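Local coordinates for protein histidine--tRNA ligase (Thermus thermophilus, PDB 1H4V) that catalyses the ATP-dependent attachment of L-histidine to tRNA(His), releasing AMP and diphosphate, and works as a homodimer, at residues A[394-399]-A[414-419]. Sequence-based numbering, arbitrary orientation.
Sequences VTLKRL and GYLLQA
The closely packed part of this contact is where the CD1 methyl of Leu-396 meets Tyr-415 and Leu-416. Leu-396 CG stands anti to the carbonyl carbon (chi1 -65°) and CD1 continues the extended line from CA (chi2 179°), bringing that methyl to 3.8 Å from CD2 of Tyr-415. The methyl comes obliquely to the CD2-CE2 side of the ring, and the two side chains run past each other in opposite directions. The same CD1 lies 4.1 Å from CD2 of Leu-416. Branched leucines suit these buried places, whereas tyrosine, partly exposed, offers an apolar ring that also touches Val-405 and Leu-407 of the next strand. Towards the C-terminal ends the packing loosens. Partly exposed Arg-398 reaches along its extended aliphatic chain to the C-terminal end of the helix segment, yet its NH2 stays 4.4 Å from the carbonyl O of Ala-419, too far for a hydrogen bond. The small Ala-419 and the arginine both touch Phe-380 on the neighbouring strand 380-384. The strand and helix segments run almost parallel, at 9°, with their axes 11.5 Å apart, so the backbones stay apart and side chains reach across. Here the C-terminal helix packs on the mixed five-stranded sheet of the alpha/beta anticodon-binding domain characteristic of class IIa synthetases.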
ATOM      1  N   VAL A 394     -34.198  20.677  10.130  1.00 28.71           N
ATOM      2  CA  VAL A 394     -33.165  20.080  10.968  1.00 27.28           C
ATOM      3  C   VAL A 394     -32.693  21.111  11.977  1.00 27.02           C
ATOM      4  O   VAL A 394     -32.774  22.320  11.733  1.00 27.82           O
ATOM      5  CB  VAL A 394     -31.937  19.656  10.132  1.00 26.43           C
ATOM      6  CG1 VAL A 394     -31.010  18.792  10.964  1.00 24.08           C
ATOM      7  CG2 VAL A 394     -32.389  18.924   8.887  1.00 32.30           C
ATOM      8  N   THR A 395     -32.198  20.631  13.110  1.00 26.13           N
ATOM      9  CA  THR A 395     -31.683  21.514  14.137  1.00 26.43           C
ATOM     10  C   THR A 395     -30.197  21.250  14.183  1.00 27.46           C
ATOM     11  O   THR A 395     -29.770  20.102  14.289  1.00 27.58           O
ATOM     12  CB  THR A 395     -32.309  21.209  15.516  1.00 26.58           C
ATOM     13  OG1 THR A 395     -33.690  21.585  15.496  1.00 31.08           O
ATOM     14  CG2 THR A 395     -31.600  21.976  16.621  1.00 21.85           C
ATOM     15  N   LEU A 396     -29.408  22.310  14.072  1.00 27.45           N
ATOM     16  CA  LEU A 396     -27.962  22.176  14.108  1.00 26.77           C
ATOM     17  C   LEU A 396     -27.395  22.934  15.299  1.00 27.18           C
ATOM     18  O   LEU A 396     -27.939  23.951  15.722  1.00 25.61           O
ATOM     19  CB  LEU A 396     -27.339  22.706  12.809  1.00 24.16           C
ATOM     20  CG  LEU A 396     -27.666  21.958  11.505  1.00 24.50           C
ATOM     21  CD1 LEU A 396     -26.980  22.654  10.328  1.00 20.60           C
ATOM     22  CD2 LEU A 396     -27.220  20.502  11.610  1.00 18.55           C
ATOM     23  N   LYS A 397     -26.301  22.423  15.846  1.00 27.47           N
ATOM     24  CA  LYS A 397     -25.670  23.067  16.974  1.00 28.63           C
ATOM     25  C   LYS A 397     -24.163  23.021  16.811  1.00 29.02           C
ATOM     26  O   LYS A 397     -23.566  21.946  16.848  1.00 28.87           O
ATOM     27  CB  LYS A 397     -26.063  22.370  18.278  1.00 28.38           C
ATOM     28  CG  LYS A 397     -25.514  23.053  19.521  1.00 30.34           C
ATOM     29  CD  LYS A 397     -25.841  22.261  20.778  1.00 35.48           C
ATOM     30  CE  LYS A 397     -25.589  23.087  22.027  1.00 37.17           C
ATOM     31  NZ  LYS A 397     -26.445  24.312  22.017  1.00 46.56           N
ATOM     32  N   ARG A 398     -23.548  24.182  16.616  1.00 29.70           N
ATOM     33  CA  ARG A 398     -22.104  24.226  16.482  1.00 31.39           C
ATOM     34  C   ARG A 398     -21.587  23.946  17.888  1.00 31.74           C
ATOM     35  O   ARG A 398     -21.729  24.768  18.790  1.00 30.16           O
ATOM     36  CB  ARG A 398     -21.648  25.594  15.981  1.00 32.46           C
ATOM     37  CG  ARG A 398     -20.158  25.659  15.693  1.00 39.07           C
ATOM     38  CD  ARG A 398     -19.793  26.871  14.846  1.00 46.27           C
ATOM     39  NE  ARG A 398     -18.375  26.867  14.487  1.00 54.47           N
ATOM     40  CZ  ARG A 398     -17.770  25.881  13.829  1.00 56.43           C
ATOM     41  NH1 ARG A 398     -18.457  24.812  13.454  1.00 61.08           N
ATOM     42  NH2 ARG A 398     -16.475  25.956  13.555  1.00 58.76           N
ATOM     43  N   LEU A 399     -21.008  22.766  18.072  1.00 32.46           N
ATOM     44  CA  LEU A 399     -20.517  22.357  19.380  1.00 34.55           C
ATOM     45  C   LEU A 399     -19.542  23.333  20.034  1.00 35.26           C
ATOM     46  O   LEU A 399     -19.702  23.675  21.204  1.00 36.47           O
ATOM     47  CB  LEU A 399     -19.892  20.956  19.296  1.00 32.77           C
ATOM     48  CG  LEU A 399     -20.801  19.824  18.792  1.00 32.02           C
ATOM     49  CD1 LEU A 399     -20.147  18.489  19.077  1.00 33.45           C
ATOM     50  CD2 LEU A 399     -22.137  19.871  19.478  1.00 32.00           C
ATOM     51  N   GLY A 414     -25.351  23.966   2.188  1.00 29.93           N
ATOM     52  CA  GLY A 414     -24.803  25.298   2.036  1.00 30.15           C
ATOM     53  C   GLY A 414     -24.386  25.920   3.347  1.00 30.58           C
ATOM     54  O   GLY A 414     -23.300  26.481   3.456  1.00 31.98           O
ATOM     55  N   TYR A 415     -25.250  25.819   4.348  1.00 31.03           N
ATOM     56  CA  TYR A 415     -24.968  26.388   5.653  1.00 30.42           C
ATOM     57  C   TYR A 415     -23.705  25.785   6.268  1.00 32.64           C
ATOM     58  O   TYR A 415     -22.836  26.507   6.773  1.00 32.80           O
ATOM     59  CB  TYR A 415     -26.154  26.147   6.581  1.00 25.06           C
ATOM     60  CG  TYR A 415     -25.927  26.639   7.984  1.00 23.93           C
ATOM     61  CD1 TYR A 415     -26.264  27.949   8.354  1.00 23.85           C
ATOM     62  CD2 TYR A 415     -25.341  25.812   8.941  1.00 15.51           C
ATOM     63  CE1 TYR A 415     -26.016  28.418   9.648  1.00 24.88           C
ATOM     64  CE2 TYR A 415     -25.087  26.265  10.231  1.00 20.48           C
ATOM     65  CZ  TYR A 415     -25.426  27.563  10.581  1.00 24.79           C
ATOM     66  OH  TYR A 415     -25.180  27.994  11.864  1.00 31.35           O
ATOM     67  N   LEU A 416     -23.612  24.457   6.233  1.00 33.76           N
ATOM     68  CA  LEU A 416     -22.463  23.757   6.799  1.00 35.30           C
ATOM     69  C   LEU A 416     -21.176  24.127   6.075  1.00 36.58           C
ATOM     70  O   LEU A 416     -20.131  24.281   6.706  1.00 36.09           O
ATOM     71  CB  LEU A 416     -22.677  22.244   6.736  1.00 32.86           C
ATOM     72  CG  LEU A 416     -23.738  21.653   7.666  1.00 32.97           C
ATOM     73  CD1 LEU A 416     -24.109  20.274   7.189  1.00 37.18           C
ATOM     74  CD2 LEU A 416     -23.215  21.600   9.094  1.00 31.12           C
ATOM     75  N   LEU A 417     -21.259  24.278   4.756  1.00 37.78           N
ATOM     76  CA  LEU A 417     -20.089  24.632   3.957  1.00 42.10           C
ATOM     77  C   LEU A 417     -19.616  26.055   4.243  1.00 43.04           C
ATOM     78  O   LEU A 417     -18.419  26.319   4.295  1.00 43.92           O
ATOM     79  CB  LEU A 417     -20.395  24.478   2.465  1.00 43.80           C
ATOM     80  CG  LEU A 417     -19.386  23.625   1.689  1.00 48.06           C
ATOM     81  CD1 LEU A 417     -18.027  24.314   1.656  1.00 50.02           C
ATOM     82  CD2 LEU A 417     -19.279  22.249   2.349  1.00 48.57           C
ATOM     83  N   GLN A 418     -20.558  26.971   4.426  1.00 44.46           N
ATOM     84  CA  GLN A 418     -20.225  28.355   4.728  1.00 45.92           C
ATOM     85  C   GLN A 418     -19.587  28.434   6.110  1.00 46.74           C
ATOM     86  O   GLN A 418     -18.724  29.272   6.361  1.00 49.07           O
ATOM     87  CB  GLN A 418     -21.490  29.214   4.698  1.00 48.25           C
ATOM     88  CG  GLN A 418     -21.336  30.610   5.290  1.00 57.32           C
ATOM     89  CD  GLN A 418     -20.415  31.506   4.478  1.00 64.02           C
ATOM     90  OE1 GLN A 418     -20.638  31.733   3.284  1.00 66.43           O
ATOM     91  NE2 GLN A 418     -19.375  32.025   5.127  1.00 64.64           N
ATOM     92  N   ALA A 419     -20.014  27.553   7.007  1.00 46.13           N
ATOM     93  CA  ALA A 419     -19.497  27.541   8.369  1.00 45.65           C
ATOM     94  C   ALA A 419     -18.178  26.789   8.528  1.00 45.77           C
ATOM     95  O   ALA A 419     -17.356  27.141   9.370  1.00 43.93           O
ATOM     96  CB  ALA A 419     -20.547  26.958   9.310  1.00 45.75           C
TER